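Local coordinates for protein putative sodium:solute symporter (Proteus mirabilis, PDB 5NV9) that couples the uptake of N-acetylneuraminic acid into the cell to the sodium gradient, moving two sodium ions with each sialic acid molecule, at residues A[326-329]-A[330-334]; A[429-432]-A[433-437]. All coordinates share one frame; numbering follows the deposited sequence.

Contact 1. Residues A[326-329]-A[330-334]; sequences IGIA and GLIIA
Gly327 O accepts the amide of Leu331 at 3.1 Å from its N, closing the first i to i+4 bond of the helix. With an N-H...O angle of 150°, this bond is less straight than the one from Ile333 N to Ala329 O, which measures 3.1 Å with a nearly linear 174°. Between them, Ile332 N reaches Ile328 O at 3.0 Å. Side chains add little across the turn: Ile328 CG2 and Ile332 CG1 approach to 4.4 Å, a loose apolar contact, and CG1 of Ile332 also passes 3.4 Å from Ile328 O. CG1 is brought close to that oxygen because it lies beside the backbone N (chi1 -61°).

Gly327 itself has a positive phi, which favours glycine. Asn10 OD1 of helix 8-29 accepts a hydrogen bond from Gly327 N and a weak one from Gly330 N. Leu188, Leu195 and Ile196 of helix 155-203 meet the side chains of Leu331, Ile328 and Ile332. The arrangement is a glycine N-cap opening a transmembrane helix of the LeuT fold, the same helix that farther along carries sodium ligands.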
# COMPACT_ATOMS: atom_id res chain seq x y z
N ILE A 326 27.66 -0.91 13.31
CA ILE A 326 27.93 -1.80 12.22
C ILE A 326 27.13 -3.14 12.37
O ILE A 326 26.83 -3.60 13.51
CB ILE A 326 29.46 -2.03 12.12
CG1 ILE A 326 29.82 -2.90 10.91
CG2 ILE A 326 30.01 -2.69 13.38
CD1 ILE A 326 31.25 -2.70 10.50
N GLY A 327 26.78 -3.75 11.23
CA GLY A 327 25.90 -4.95 11.22
C GLY A 327 24.43 -4.56 11.44
O GLY A 327 23.55 -4.82 10.60
N ILE A 328 24.14 -3.92 12.57
CA ILE A 328 22.79 -3.44 12.81
C ILE A 328 22.32 -2.44 11.72
O ILE A 328 21.21 -2.56 11.20
CB ILE A 328 22.61 -2.91 14.25
CG1 ILE A 328 22.66 -4.06 15.25
CG2 ILE A 328 21.27 -2.21 14.39
CD1 ILE A 328 22.54 -3.57 16.69
N ALA A 329 23.20 -1.51 11.35
CA ALA A 329 22.90 -0.55 10.37
C ALA A 329 22.56 -1.20 9.01
O ALA A 329 21.60 -0.80 8.31
CB ALA A 329 24.04 0.46 10.27
N GLY A 330 23.27 -2.24 8.66
CA GLY A 330 23.02 -2.94 7.42
C GLY A 330 21.70 -3.70 7.41
O GLY A 330 21.03 -3.84 6.34
N LEU A 331 21.31 -4.17 8.60
CA LEU A 331 20.03 -4.81 8.79
C LEU A 331 18.77 -3.84 8.72
O LEU A 331 17.70 -4.22 8.23
CB LEU A 331 20.05 -5.58 10.11
CG LEU A 331 18.78 -6.31 10.46
CD1 LEU A 331 18.61 -7.51 9.61
CD2 LEU A 331 18.76 -6.75 11.90
N ILE A 332 18.92 -2.62 9.24
CA ILE A 332 17.90 -1.55 9.11
C ILE A 332 17.73 -1.11 7.67
O ILE A 332 16.62 -0.91 7.22
CB ILE A 332 18.27 -0.35 9.98
CG1 ILE A 332 18.32 -0.78 11.46
CG2 ILE A 332 17.24 0.78 9.82
CD1 ILE A 332 17.08 -1.51 11.95
N ILE A 333 18.82 -0.96 6.93
CA ILE A 333 18.73 -0.78 5.50
C ILE A 333 18.02 -1.93 4.79
O ILE A 333 17.21 -1.67 3.93
CB ILE A 333 20.08 -0.52 4.84
CG1 ILE A 333 20.73 0.79 5.29
CG2 ILE A 333 19.98 -0.49 3.33
CD1 ILE A 333 19.86 1.82 5.97
N ALA A 334 18.31 -3.18 5.15
CA ALA A 334 17.59 -4.29 4.58
C ALA A 334 16.10 -4.18 4.91
O ALA A 334 15.27 -4.55 4.08
CB ALA A 334 18.16 -5.60 5.05

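Contact 2. Residues A[429-432]-A[433-437]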
# COMPACT_ATOMS: atom_id res chain seq x y z
N LYS A 429 -29.19 -2.06 -2.89
CA LYS A 429 -29.76 -3.15 -3.71
C LYS A 429 -30.34 -2.66 -5.05
O LYS A 429 -30.29 -3.35 -6.06
CB LYS A 429 -30.85 -3.89 -2.91
CG LYS A 429 -31.53 -5.01 -3.70
CD LYS A 429 -32.42 -5.91 -2.83
CE LYS A 429 -33.28 -6.87 -3.68
NZ LYS A 429 -32.50 -8.02 -4.18
N ARG A 430 -30.88 -1.46 -5.10
CA ARG A 430 -31.54 -1.02 -6.32
C ARG A 430 -30.59 -0.44 -7.36
O ARG A 430 -30.97 -0.26 -8.51
CB ARG A 430 -32.64 -0.01 -6.04
CG ARG A 430 -33.92 -0.71 -5.66
CD ARG A 430 -34.01 -0.86 -4.16
NE ARG A 430 -33.75 0.45 -3.55
CZ ARG A 430 -32.66 0.79 -2.84
NH1 ARG A 430 -31.74 -0.11 -2.56
NH2 ARG A 430 -32.53 2.06 -2.37
N ALA A 431 -29.35 -0.19 -6.97
CA ALA A 431 -28.43 0.35 -7.90
C ALA A 431 -28.27 -0.65 -9.01
O ALA A 431 -28.37 -1.86 -8.76
CB ALA A 431 -27.08 0.62 -7.23
N ASN A 432 -27.98 -0.16 -10.23
CA ASN A 432 -27.92 -1.02 -11.38
C ASN A 432 -26.83 -0.52 -12.30
O ASN A 432 -26.16 0.48 -12.00
CB ASN A 432 -29.35 -1.05 -12.08
CG ASN A 432 -29.93 0.35 -12.29
OD1 ASN A 432 -29.25 1.22 -12.82
ND2 ASN A 432 -31.22 0.56 -11.91
N ALA A 433 -26.60 -1.23 -13.40
CA ALA A 433 -25.52 -0.91 -14.31
C ALA A 433 -25.49 0.51 -14.80
O ALA A 433 -24.46 1.20 -14.88
CB ALA A 433 -25.58 -1.84 -15.48
N GLY A 434 -26.66 0.99 -15.17
CA GLY A 434 -26.72 2.33 -15.65
C GLY A 434 -26.50 3.36 -14.58
O GLY A 434 -25.82 4.31 -14.80
N SER A 435 -27.09 3.18 -13.41
CA SER A 435 -26.93 4.13 -12.36
C SER A 435 -25.48 4.17 -11.81
O SER A 435 -24.99 5.21 -11.38
CB SER A 435 -27.99 3.89 -11.28
OG SER A 435 -27.57 3.02 -10.25
N ALA A 436 -24.82 3.02 -11.83
CA ALA A 436 -23.40 2.97 -11.53
C ALA A 436 -22.59 3.85 -12.55
O ALA A 436 -21.74 4.65 -12.13
CB ALA A 436 -22.88 1.53 -11.47
N VAL A 437 -22.90 3.74 -13.86
CA VAL A 437 -22.24 4.56 -14.88
C VAL A 437 -22.48 6.06 -14.66
O VAL A 437 -21.54 6.82 -14.72
CB VAL A 437 -22.58 4.12 -16.31
CG1 VAL A 437 -22.07 5.13 -17.33
CG2 VAL A 437 -21.91 2.78 -16.58
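An N-terminal capping box starts helix 433-452, with Asn432 as the N-cap and Ser435 three residues on, and its two reciprocal bonds define the contact. In one direction the side-chain oxygen OD1 of Asn432 accepts from Ser435 N at 3.0 Å, with an N-H...O angle of 160° and the donor almost in line with the amide C=O. In the other, Asn432 N gives its hydrogen to Ser435 OG at 3.2 Å, and the angle of 171° shows that the longer bond is also the straighter. The side-chain amide of Asn432 can turn back over the first turn because CG sits between the backbone N and the carbonyl carbon (chi1 49°). This places OD1 also 3.3 Å from Ser435 CB.

The main chain joins in through Ala436 N, which donates to Asn432 O at 2.9 Å and forms the first i to i+4 bond. Beside the box, CB of Ala431 lies 3.9 Å from Ser435 OG, while Ala436 CB passes 3.5 Å from Asn432 O.

Both polar side chains have further partners beyond this turn. Asn432 ND2 bonds to Ala477 O and Ser435 OG to Gly473 O, tying the cap to the end of helix 459-475 and the chain just after it; Leu421 and Leu424 of helix 415-427 pack on Ala436.

Chemically, each end of the Asn432 side-chain amide is used, OD1 for the helix start and ND2 for the carbonyl of Ala477, remote in sequence, which should fix its rotation. Ser435 OG likewise serves two partners, so these buried polar groups are satisfied where the chain passes from cytoplasmic loop to membrane helix.

In the fold
Contact 1 precedes contact 2 along the chain, and both lie at the N-terminal starts of transmembrane helices, 328-361 and 433-452. Their centres are 53 Å apart and their nearest atoms about 41 Å, on opposite sides of the chain's centre, so they do not touch. Helices 370-398, 405-412 and 415-427 come between them in sequence. The first helix start follows a periplasmic segment and the second a cytoplasmic one, so these two helices enter the membrane from opposite faces. Only contact 1 lies on a helix with sodium ligands, Ile332 being about 10 Å from Ala339 between side chains; contact 2 is far from the annotated sites.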